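Local coordinates for protein viral CASP8 and FADD-like apoptosis regulator (Molluscum contagiosum virus subtype 1, PDB 2BBR) that inhibits death-receptor-induced apoptosis by joining the death-inducing signaling complex, where it interferes with caspase-8 recruitment and activation, and also suppresses host NF-kappa-B activation, at residues P8-P11 against F12-L16; E19-S22 against H23-S26; C39-V42 against T43-L46; Q179-A182 against R183-C187. All coordinates share one frame; numbering follows the deposited sequence.

Contact 1. Residues P8-P11 against F12-L16; sequences PSLP and FLRHL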
loop_
_atom_site.group_PDB
_atom_site.type_symbol
_atom_site.label_atom_id
_atom_site.label_comp_id
_atom_site.label_asym_id
_atom_site.label_seq_id
_atom_site.Cartn_x
_atom_site.Cartn_y
_atom_site.Cartn_z
ATOM N N PRO A 8 -18.002 -6.180 -8.042
ATOM C CA PRO A 8 -18.524 -5.008 -8.755
ATOM C C PRO A 8 -18.068 -5.056 -10.213
ATOM O O PRO A 8 -16.954 -5.487 -10.500
ATOM C CB PRO A 8 -17.901 -3.838 -7.995
ATOM C CG PRO A 8 -17.731 -4.386 -6.605
ATOM C CD PRO A 8 -17.191 -5.765 -6.885
ATOM N N SER A 9 -18.923 -4.616 -11.131
ATOM C CA SER A 9 -18.569 -4.637 -12.548
ATOM C C SER A 9 -17.419 -3.681 -12.836
ATOM O O SER A 9 -17.286 -2.644 -12.182
ATOM C CB SER A 9 -19.771 -4.242 -13.408
ATOM O OG SER A 9 -19.989 -2.843 -13.361
ATOM N N LEU A 10 -16.592 -4.029 -13.817
ATOM C CA LEU A 10 -15.458 -3.189 -14.188
ATOM C C LEU A 10 -15.881 -1.787 -14.617
ATOM O O LEU A 10 -15.279 -0.801 -14.192
ATOM C CB LEU A 10 -14.638 -3.843 -15.306
ATOM C CG LEU A 10 -13.650 -4.936 -14.889
ATOM C CD1 LEU A 10 -14.394 -6.107 -14.267
ATOM C CD2 LEU A 10 -12.857 -5.391 -16.103
ATOM N N PRO A 11 -16.915 -1.673 -15.470
ATOM C CA PRO A 11 -17.354 -0.342 -15.903
ATOM C C PRO A 11 -17.587 0.575 -14.706
ATOM O O PRO A 11 -17.189 1.741 -14.708
ATOM C CB PRO A 11 -18.639 -0.641 -16.667
ATOM C CG PRO A 11 -18.347 -1.976 -17.279
ATOM C CD PRO A 11 -17.714 -2.725 -16.126
ATOM N N PHE A 12 -18.236 0.030 -13.685
ATOM C CA PHE A 12 -18.525 0.761 -12.458
ATOM C C PHE A 12 -17.205 1.225 -11.837
ATOM O O PHE A 12 -17.115 2.316 -11.271
ATOM C CB PHE A 12 -19.276 -0.161 -11.494
ATOM C CG PHE A 12 -19.447 0.399 -10.112
ATOM C CD1 PHE A 12 -20.321 1.454 -9.871
ATOM C CD2 PHE A 12 -18.745 -0.149 -9.043
ATOM C CE1 PHE A 12 -20.495 1.952 -8.582
ATOM C CE2 PHE A 12 -18.912 0.342 -7.751
ATOM C CZ PHE A 12 -19.789 1.395 -7.522
ATOM N N LEU A 13 -16.181 0.388 -11.974
ATOM C CA LEU A 13 -14.856 0.668 -11.431
ATOM C C LEU A 13 -14.081 1.718 -12.227
ATOM O O LEU A 13 -13.528 2.652 -11.645
ATOM C CB LEU A 13 -14.050 -0.628 -11.365
ATOM C CG LEU A 13 -14.803 -1.788 -10.708
ATOM C CD1 LEU A 13 -13.951 -3.034 -10.751
ATOM C CD2 LEU A 13 -15.164 -1.431 -9.276
ATOM N N ARG A 14 -14.026 1.563 -13.547
ATOM C CA ARG A 14 -13.312 2.529 -14.378
ATOM C C ARG A 14 -13.872 3.927 -14.155
ATOM O O ARG A 14 -13.143 4.919 -14.204
ATOM C CB ARG A 14 -13.417 2.163 -15.863
ATOM C CG ARG A 14 -12.425 1.103 -16.322
ATOM C CD ARG A 14 -12.805 -0.282 -15.830
ATOM N NE ARG A 14 -13.996 -0.792 -16.505
ATOM C CZ ARG A 14 -14.066 -1.051 -17.808
ATOM N NH1 ARG A 14 -13.012 -0.850 -18.587
ATOM N NH2 ARG A 14 -15.194 -1.513 -18.332
ATOM N N HIS A 15 -15.172 4.000 -13.905
ATOM C CA HIS A 15 -15.824 5.276 -13.661
ATOM C C HIS A 15 -15.351 5.818 -12.312
ATOM O O HIS A 15 -15.105 7.013 -12.153
ATOM C CB HIS A 15 -17.342 5.082 -13.678
ATOM C CG HIS A 15 -18.115 6.336 -13.432
ATOM N ND1 HIS A 15 -18.593 6.683 -12.188
ATOM C CD2 HIS A 15 -18.494 7.328 -14.272
ATOM C CE1 HIS A 15 -19.238 7.832 -12.272
ATOM N NE2 HIS A 15 -19.193 8.244 -13.526
ATOM N N LEU A 16 -15.215 4.924 -11.343
ATOM C CA LEU A 16 -14.743 5.310 -10.021
ATOM C C LEU A 16 -13.326 5.887 -10.110
ATOM O O LEU A 16 -12.995 6.847 -9.415
ATOM C CB LEU A 16 -14.758 4.092 -9.091
ATOM C CG LEU A 16 -14.182 4.265 -7.684
ATOM C CD1 LEU A 16 -14.903 5.385 -6.961
ATOM C CD2 LEU A 16 -14.311 2.959 -6.915
#
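The F12 ring meets P8 obliquely, ring atom CD2 lying 3.9 Å from P8 CB, while S9 O sits at the ring's edge, near its plane. The guanidinium of R14 likewise has backbone of the first turn at its edge, though its exact placement is doubtful because NE is modelled too close to L10 C. Bends at chi2 and chi3 fold the arginine chain back over that turn, where it lies alongside P11, the two side chains pointing the same way. L13 turns its branch toward the chain ahead of the helix: CD2 touches P8 CB at 3.9 Å. P8 thus packs against both F12 and L13. The polar frame is simple. S9 OG accepts a long, weak bond from F12 N (3.4 Å), and S9 O takes L13 N at 3.2 Å. The R14 N bond to L10 O is shorter, 2.8 Å, and H15 N pairs with P11 O. L10 also touches S50 of helix 42-51, and F12 packs on R76 of helix 70-77. The whole illustrates a serine N-cap, with proline in the first turn, opening helix 10-17 of the first death effector domain.

Contact 2. Residues E19-S22 against H23-S26; sequences ELDS and HEDS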
loop_
_atom_site.group_PDB
_atom_site.type_symbol
_atom_site.label_atom_id
_atom_site.label_comp_id
_atom_site.label_asym_id
_atom_site.label_seq_id
_atom_site.Cartn_x
_atom_site.Cartn_y
_atom_site.Cartn_z
ATOM N N GLU A 19 -12.135 9.549 -10.427
ATOM C CA GLU A 19 -12.160 10.385 -9.237
ATOM C C GLU A 19 -10.824 10.457 -8.511
ATOM O O GLU A 19 -10.672 11.239 -7.579
ATOM C CB GLU A 19 -13.236 9.887 -8.269
ATOM C CG GLU A 19 -14.644 9.930 -8.844
ATOM C CD GLU A 19 -15.038 11.320 -9.301
ATOM O OE1 GLU A 19 -15.039 12.246 -8.461
ATOM O OE2 GLU A 19 -15.344 11.490 -10.501
ATOM N N LEU A 20 -9.859 9.650 -8.937
ATOM C CA LEU A 20 -8.550 9.630 -8.294
ATOM C C LEU A 20 -7.528 10.429 -9.088
ATOM O O LEU A 20 -7.593 10.485 -10.315
ATOM C CB LEU A 20 -8.065 8.186 -8.151
ATOM C CG LEU A 20 -9.029 7.202 -7.485
ATOM C CD1 LEU A 20 -8.413 5.818 -7.494
ATOM C CD2 LEU A 20 -9.336 7.641 -6.063
ATOM N N ASP A 21 -6.582 11.046 -8.386
ATOM C CA ASP A 21 -5.541 11.816 -9.053
ATOM C C ASP A 21 -4.317 10.926 -9.234
ATOM O O ASP A 21 -4.339 9.753 -8.857
ATOM C CB ASP A 21 -5.204 13.089 -8.257
ATOM C CG ASP A 21 -4.586 12.802 -6.900
ATOM O OD1 ASP A 21 -4.622 13.710 -6.041
ATOM O OD2 ASP A 21 -4.054 11.692 -6.688
ATOM N N SER A 22 -3.253 11.475 -9.812
ATOM C CA SER A 22 -2.044 10.700 -10.064
ATOM C C SER A 22 -1.389 10.109 -8.823
ATOM O O SER A 22 -0.837 9.012 -8.878
ATOM C CB SER A 22 -1.026 11.550 -10.830
ATOM O OG SER A 22 -1.512 11.881 -12.119
ATOM N N HIS A 23 -1.432 10.828 -7.707
ATOM C CA HIS A 23 -0.827 10.309 -6.488
ATOM C C HIS A 23 -1.614 9.086 -6.021
ATOM O O HIS A 23 -1.041 8.042 -5.709
ATOM C CB HIS A 23 -0.823 11.367 -5.386
ATOM C CG HIS A 23 -0.120 10.926 -4.140
ATOM N ND1 HIS A 23 1.247 10.759 -4.076
ATOM C CD2 HIS A 23 -0.597 10.581 -2.920
ATOM C CE1 HIS A 23 1.581 10.332 -2.872
ATOM N NE2 HIS A 23 0.480 10.216 -2.151
ATOM N N GLU A 24 -2.936 9.217 -5.984
ATOM C CA GLU A 24 -3.791 8.118 -5.566
ATOM C C GLU A 24 -3.618 6.913 -6.485
ATOM O O GLU A 24 -3.625 5.775 -6.018
ATOM C CB GLU A 24 -5.250 8.575 -5.537
ATOM C CG GLU A 24 -5.505 9.666 -4.510
ATOM C CD GLU A 24 -6.876 10.293 -4.639
ATOM O OE1 GLU A 24 -7.214 10.755 -5.747
ATOM O OE2 GLU A 24 -7.611 10.331 -3.631
ATOM N N ASP A 25 -3.445 7.155 -7.783
ATOM C CA ASP A 25 -3.241 6.064 -8.733
ATOM C C ASP A 25 -1.983 5.288 -8.351
ATOM O O ASP A 25 -1.970 4.057 -8.377
ATOM C CB ASP A 25 -3.058 6.588 -10.165
ATOM C CG ASP A 25 -4.321 7.187 -10.746
ATOM O OD1 ASP A 25 -5.427 6.809 -10.306
ATOM O OD2 ASP A 25 -4.200 8.028 -11.665
ATOM N N SER A 26 -0.922 6.016 -8.013
ATOM C CA SER A 26 0.340 5.395 -7.635
ATOM C C SER A 26 0.174 4.538 -6.385
ATOM O O SER A 26 0.741 3.451 -6.288
ATOM C CB SER A 26 1.401 6.473 -7.395
ATOM O OG SER A 26 2.642 5.901 -7.025
HETATM O O HOH W 1 -8.405 13.188 -6.044
HETATM O O HOH W 2 -5.639 10.098 -12.220
#
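Two torsions bring D21 and E24 together. At D21, CG stands between the backbone N and the carbonyl carbon (chi1 65°), which swings OD2 over the start of the helix; at E24, CG lies beside its own backbone N (chi1 -64°) and the extended chain beyond it carries the carboxylate back toward the loop. The result is a capping box, two reciprocal bonds between side chain and backbone. E24 N donates to D21 OD2 at 2.8 Å, almost perfectly straight (178°) and nearly along the C-O axis of the acceptor. In return D21 N reaches E24 OE1 at 2.7 Å, using the anti lone pair of that oxygen. The price is that two acceptors face one another, D21 OD2 and E24 OE1 being 3.4 Å apart, with carboxylate planes well turned from one another. The backbone N-H groups that each oxygen accepts from, and the positive end of the helix dipole, would be expected to ease this repulsion. A water adds to the grip on E24 OE1, donating to it at 2.7 Å. On the loop side, L20 CB lies 3.6 Å from E24 OE1, the two side chains crossing at about a right angle, and D25 N closes the first turn on D21 O at 2.9 Å. The site joins the loop after helix 10-17 to helix 22-31. R69 forms a salt bridge with E24 OE2, H23 bonds E105 through NE2 and R135 through ND1, L20 packs on L72 of helix 70-77, and S26 packs on V137 and E138 of helix 136-145.

Contact 3. Residues C39-V42 against T43-L46; sequences CTTV and TQAL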
loop_
_atom_site.group_PDB
_atom_site.type_symbol
_atom_site.label_atom_id
_atom_site.label_comp_id
_atom_site.label_asym_id
_atom_site.label_seq_id
_atom_site.Cartn_x
_atom_site.Cartn_y
_atom_site.Cartn_z
ATOM N N CYS A 39 1.985 -4.262 -14.274
ATOM C CA CYS A 39 1.045 -3.190 -14.579
ATOM C C CYS A 39 1.635 -1.801 -14.370
ATOM O O CYS A 39 2.453 -1.588 -13.477
ATOM C CB CYS A 39 -0.220 -3.346 -13.735
ATOM S SG CYS A 39 -1.169 -4.823 -14.138
ATOM N N THR A 40 1.206 -0.860 -15.206
ATOM C CA THR A 40 1.681 0.515 -15.129
ATOM C C THR A 40 0.525 1.493 -14.940
ATOM O O THR A 40 0.730 2.636 -14.529
ATOM C CB THR A 40 2.460 0.900 -16.403
ATOM O OG1 THR A 40 1.634 0.689 -17.554
ATOM C CG2 THR A 40 3.719 0.056 -16.529
ATOM N N THR A 41 -0.688 1.041 -15.244
ATOM C CA THR A 41 -1.876 1.874 -15.094
ATOM C C THR A 41 -2.863 1.196 -14.148
ATOM O O THR A 41 -2.888 -0.030 -14.040
ATOM C CB THR A 41 -2.580 2.106 -16.447
ATOM O OG1 THR A 41 -3.105 0.865 -16.932
ATOM C CG2 THR A 41 -1.601 2.667 -17.466
ATOM N N VAL A 42 -3.676 1.995 -13.463
ATOM C CA VAL A 42 -4.654 1.453 -12.529
ATOM C C VAL A 42 -5.652 0.556 -13.253
ATOM O O VAL A 42 -6.100 -0.454 -12.709
ATOM C CB VAL A 42 -5.424 2.577 -11.809
ATOM C CG1 VAL A 42 -6.362 1.981 -10.774
ATOM C CG2 VAL A 42 -4.446 3.531 -11.148
ATOM N N THR A 43 -5.996 0.926 -14.482
ATOM C CA THR A 43 -6.933 0.140 -15.274
ATOM C C THR A 43 -6.402 -1.279 -15.440
ATOM O O THR A 43 -7.139 -2.249 -15.261
ATOM C CB THR A 43 -7.152 0.768 -16.668
ATOM O OG1 THR A 43 -7.770 2.053 -16.522
ATOM C CG2 THR A 43 -8.044 -0.121 -17.523
ATOM N N GLN A 44 -5.120 -1.397 -15.777
ATOM C CA GLN A 44 -4.504 -2.707 -15.956
ATOM C C GLN A 44 -4.568 -3.507 -14.665
ATOM O O GLN A 44 -4.914 -4.685 -14.671
ATOM C CB GLN A 44 -3.039 -2.573 -16.370
ATOM C CG GLN A 44 -2.812 -1.935 -17.722
ATOM C CD GLN A 44 -1.351 -1.955 -18.116
ATOM O OE1 GLN A 44 -0.481 -1.561 -17.338
ATOM N NE2 GLN A 44 -1.071 -2.413 -19.332
ATOM N N ALA A 45 -4.224 -2.859 -13.556
ATOM C CA ALA A 45 -4.238 -3.519 -12.259
ATOM C C ALA A 45 -5.623 -4.072 -11.933
ATOM O O ALA A 45 -5.753 -5.219 -11.514
ATOM C CB ALA A 45 -3.786 -2.549 -11.176
ATOM N N LEU A 46 -6.656 -3.258 -12.131
ATOM C CA LEU A 46 -8.020 -3.692 -11.852
ATOM C C LEU A 46 -8.422 -4.862 -12.742
ATOM O O LEU A 46 -9.061 -5.808 -12.284
ATOM C CB LEU A 46 -9.005 -2.535 -12.045
ATOM C CG LEU A 46 -8.857 -1.353 -11.085
ATOM C CD1 LEU A 46 -9.958 -0.342 -11.358
ATOM C CD2 LEU A 46 -8.936 -1.841 -9.646
#
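T40 N and Q44 OE1 form the straightest bond here, 2.8 Å long at 172°, with the donor nearly in line with the amide C=O. Q44 OE1 collects a second, weak bond from T41 N at 3.3 Å. T40 OG1 lies 3.1 Å from Q44 OE1 as well, although its proton has another acceptor within reach. One glutamine oxygen therefore gathers two successive backbone N-H groups of the loop. It gets there because the Q44 chain, its CG beside the backbone N (chi1 -65°), runs extended back past the start of the helix. The reverse bond comes from T41, whose OG1 accepts Q44 N at 3.2 Å. Together these make a capping box, with T41 as N-cap and the weak T41 N bond as its return half. Further into the turn the carbonyls find regular helical donors: T41 O receives A45 N at 3.2 Å, and V42 O receives L46 N at 2.9 Å. Apolar contacts flank this network. C39 SG lies 3.7 Å from Q44 CB, against the glutamine stem, and V42 CG1 approaches L46 CG to 4.2 Å, the two side chains pointing the same way. In the fold this is where the loop after helix 22-31 turns into helix 42-51. V42 and L46 both pack on L17 of helix 10-17, and A45 packs on L29 of helix 22-31.

Contact 4. Residues Q179-A182 against R183-C187; sequences QEQA and RYRYC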
loop_
_atom_site.group_PDB
_atom_site.type_symbol
_atom_site.label_atom_id
_atom_site.label_comp_id
_atom_site.label_asym_id
_atom_site.label_seq_id
_atom_site.Cartn_x
_atom_site.Cartn_y
_atom_site.Cartn_z
ATOM N N GLN A 179 4.348 -8.789 14.630
ATOM C CA GLN A 179 3.046 -9.417 14.430
ATOM C C GLN A 179 3.104 -10.430 13.291
ATOM O O GLN A 179 2.547 -11.524 13.393
ATOM C CB GLN A 179 1.987 -8.356 14.120
ATOM C CG GLN A 179 1.577 -7.524 15.324
ATOM C CD GLN A 179 0.658 -6.378 14.954
ATOM O OE1 GLN A 179 -0.279 -6.547 14.173
ATOM N NE2 GLN A 179 0.913 -5.207 15.525
ATOM N N GLU A 180 3.767 -10.063 12.200
ATOM C CA GLU A 180 3.890 -10.964 11.061
ATOM C C GLU A 180 4.697 -12.202 11.449
ATOM O O GLU A 180 4.358 -13.318 11.061
ATOM C CB GLU A 180 4.556 -10.245 9.883
ATOM C CG GLU A 180 4.976 -11.176 8.749
ATOM C CD GLU A 180 3.815 -11.937 8.126
ATOM O OE1 GLU A 180 4.077 -12.929 7.411
ATOM O OE2 GLU A 180 2.646 -11.545 8.333
ATOM N N GLN A 181 5.766 -12.001 12.209
ATOM C CA GLN A 181 6.603 -13.111 12.649
ATOM C C GLN A 181 5.804 -14.073 13.527
ATOM O O GLN A 181 5.916 -15.293 13.388
ATOM C CB GLN A 181 7.807 -12.581 13.429
ATOM C CG GLN A 181 8.719 -13.660 13.986
ATOM C CD GLN A 181 9.869 -13.085 14.793
ATOM O OE1 GLN A 181 9.681 -12.590 15.908
ATOM N NE2 GLN A 181 11.066 -13.139 14.230
ATOM N N ALA A 182 5.003 -13.521 14.434
ATOM C CA ALA A 182 4.195 -14.343 15.329
ATOM C C ALA A 182 3.145 -15.125 14.544
ATOM O O ALA A 182 2.883 -16.297 14.835
ATOM C CB ALA A 182 3.523 -13.467 16.380
ATOM N N ARG A 183 2.536 -14.475 13.558
ATOM C CA ARG A 183 1.527 -15.129 12.737
ATOM C C ARG A 183 2.132 -16.286 11.955
ATOM O O ARG A 183 1.555 -17.371 11.892
ATOM C CB ARG A 183 0.890 -14.131 11.772
ATOM C CG ARG A 183 -0.092 -13.177 12.426
ATOM C CD ARG A 183 -0.810 -12.363 11.370
ATOM N NE ARG A 183 -1.894 -11.550 11.916
ATOM C CZ ARG A 183 -1.724 -10.521 12.739
ATOM N NH1 ARG A 183 -0.506 -10.165 13.121
ATOM N NH2 ARG A 183 -2.776 -9.843 13.178
ATOM N N TYR A 184 3.295 -16.057 11.357
ATOM C CA TYR A 184 3.960 -17.103 10.593
ATOM C C TYR A 184 4.403 -18.259 11.484
ATOM O O TYR A 184 4.174 -19.424 11.165
ATOM C CB TYR A 184 5.184 -16.549 9.857
ATOM C CG TYR A 184 6.085 -17.647 9.334
ATOM C CD1 TYR A 184 5.652 -18.508 8.325
ATOM C CD2 TYR A 184 7.335 -17.880 9.904
ATOM C CE1 TYR A 184 6.438 -19.579 7.903
ATOM C CE2 TYR A 184 8.130 -18.947 9.491
ATOM C CZ TYR A 184 7.675 -19.793 8.494
ATOM O OH TYR A 184 8.443 -20.869 8.112
ATOM N N ARG A 185 5.037 -17.936 12.605
ATOM C CA ARG A 185 5.544 -18.959 13.510
ATOM C C ARG A 185 4.513 -19.710 14.343
ATOM O O ARG A 185 4.693 -20.896 14.619
ATOM C CB ARG A 185 6.592 -18.349 14.441
ATOM C CG ARG A 185 7.827 -17.847 13.725
ATOM C CD ARG A 185 8.859 -17.306 14.698
ATOM N NE ARG A 185 10.099 -16.950 14.016
ATOM C CZ ARG A 185 11.198 -16.524 14.629
ATOM N NH1 ARG A 185 11.223 -16.394 15.948
ATOM N NH2 ARG A 185 12.281 -16.235 13.918
ATOM N N TYR A 186 3.433 -19.045 14.739
ATOM C CA TYR A 186 2.438 -19.718 15.567
ATOM C C TYR A 186 1.046 -19.847 14.961
ATOM O O TYR A 186 0.095 -20.224 15.647
ATOM C CB TYR A 186 2.359 -19.034 16.935
ATOM C CG TYR A 186 3.675 -19.058 17.679
ATOM C CD1 TYR A 186 4.677 -18.129 17.393
ATOM C CD2 TYR A 186 3.939 -20.038 18.636
ATOM C CE1 TYR A 186 5.908 -18.178 18.038
ATOM C CE2 TYR A 186 5.169 -20.096 19.287
ATOM C CZ TYR A 186 6.149 -19.163 18.983
ATOM O OH TYR A 186 7.369 -19.221 19.613
ATOM N N CYS A 187 0.937 -19.544 13.672
ATOM C CA CYS A 187 -0.330 -19.645 12.957
ATOM C C CYS A 187 -0.057 -20.233 11.578
ATOM O O CYS A 187 -0.975 -20.458 10.789
ATOM C CB CYS A 187 -0.984 -18.266 12.821
ATOM S SG CYS A 187 -1.377 -17.470 14.396
#
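R185 and Q181 form a stack of flat groups one turn apart: the glutamine amide lies over one face of the guanidinium, the planes 21° apart, with NE2 3.3 Å above the plane and offset toward its rim. NE2 and R185 NH2 are both donors, so this is packing without a hydrogen bond. An extended Q181 chain, with CG anti to the backbone N (chi1 178°), brings the amide over the guanidinium face. Of the polar side-chain interactions, R183 NH1 makes a weak bond to Q179 O at 3.4 Å, and its guanidinium plane is turned 38° from the Q179 amide; NH1 also comes 3.2 Å from Q179 CB. Backbone bonds form the third kind: R183 N to Q179 O, Y184 N to E180 O, R185 N to Q181 O at 2.9 Å and Y186 N to A182 O at 2.8 Å. A182 O lies at the edge of the Y186 ring, in its plane, 3.6 Å from Y186 CD1. E180 turns to another partner, its OE2 bonding ND1 of H194 from the C-terminal histidine tag. All of this lies in the C-terminal part of the long helix 167-187, at the surface, its centre about 21 Å from the centre of the chain.

Along the chain the four contacts come in series, and the first three fall within the first death effector domain. Contacts 1, 2 and 3 mark the starts of three successive helices, 10-17, 22-31 and 42-51, with centres about 12 to 15 Å apart. Contact 3 touches both others by packing: L13 CB meets L46 CD1 at 4.1 Å, and D25 CB meets V42 CG2 at 3.5 Å. The N-capped first turns thus also join in the packing of the helical bundle. Contact 4, on helix 167-187, stands apart, its centre about 32 to 36 Å from the centres of the others and across the chain's centre from contacts 2 and 3. The set samples helix starts in the first domain and the far part of the last helix.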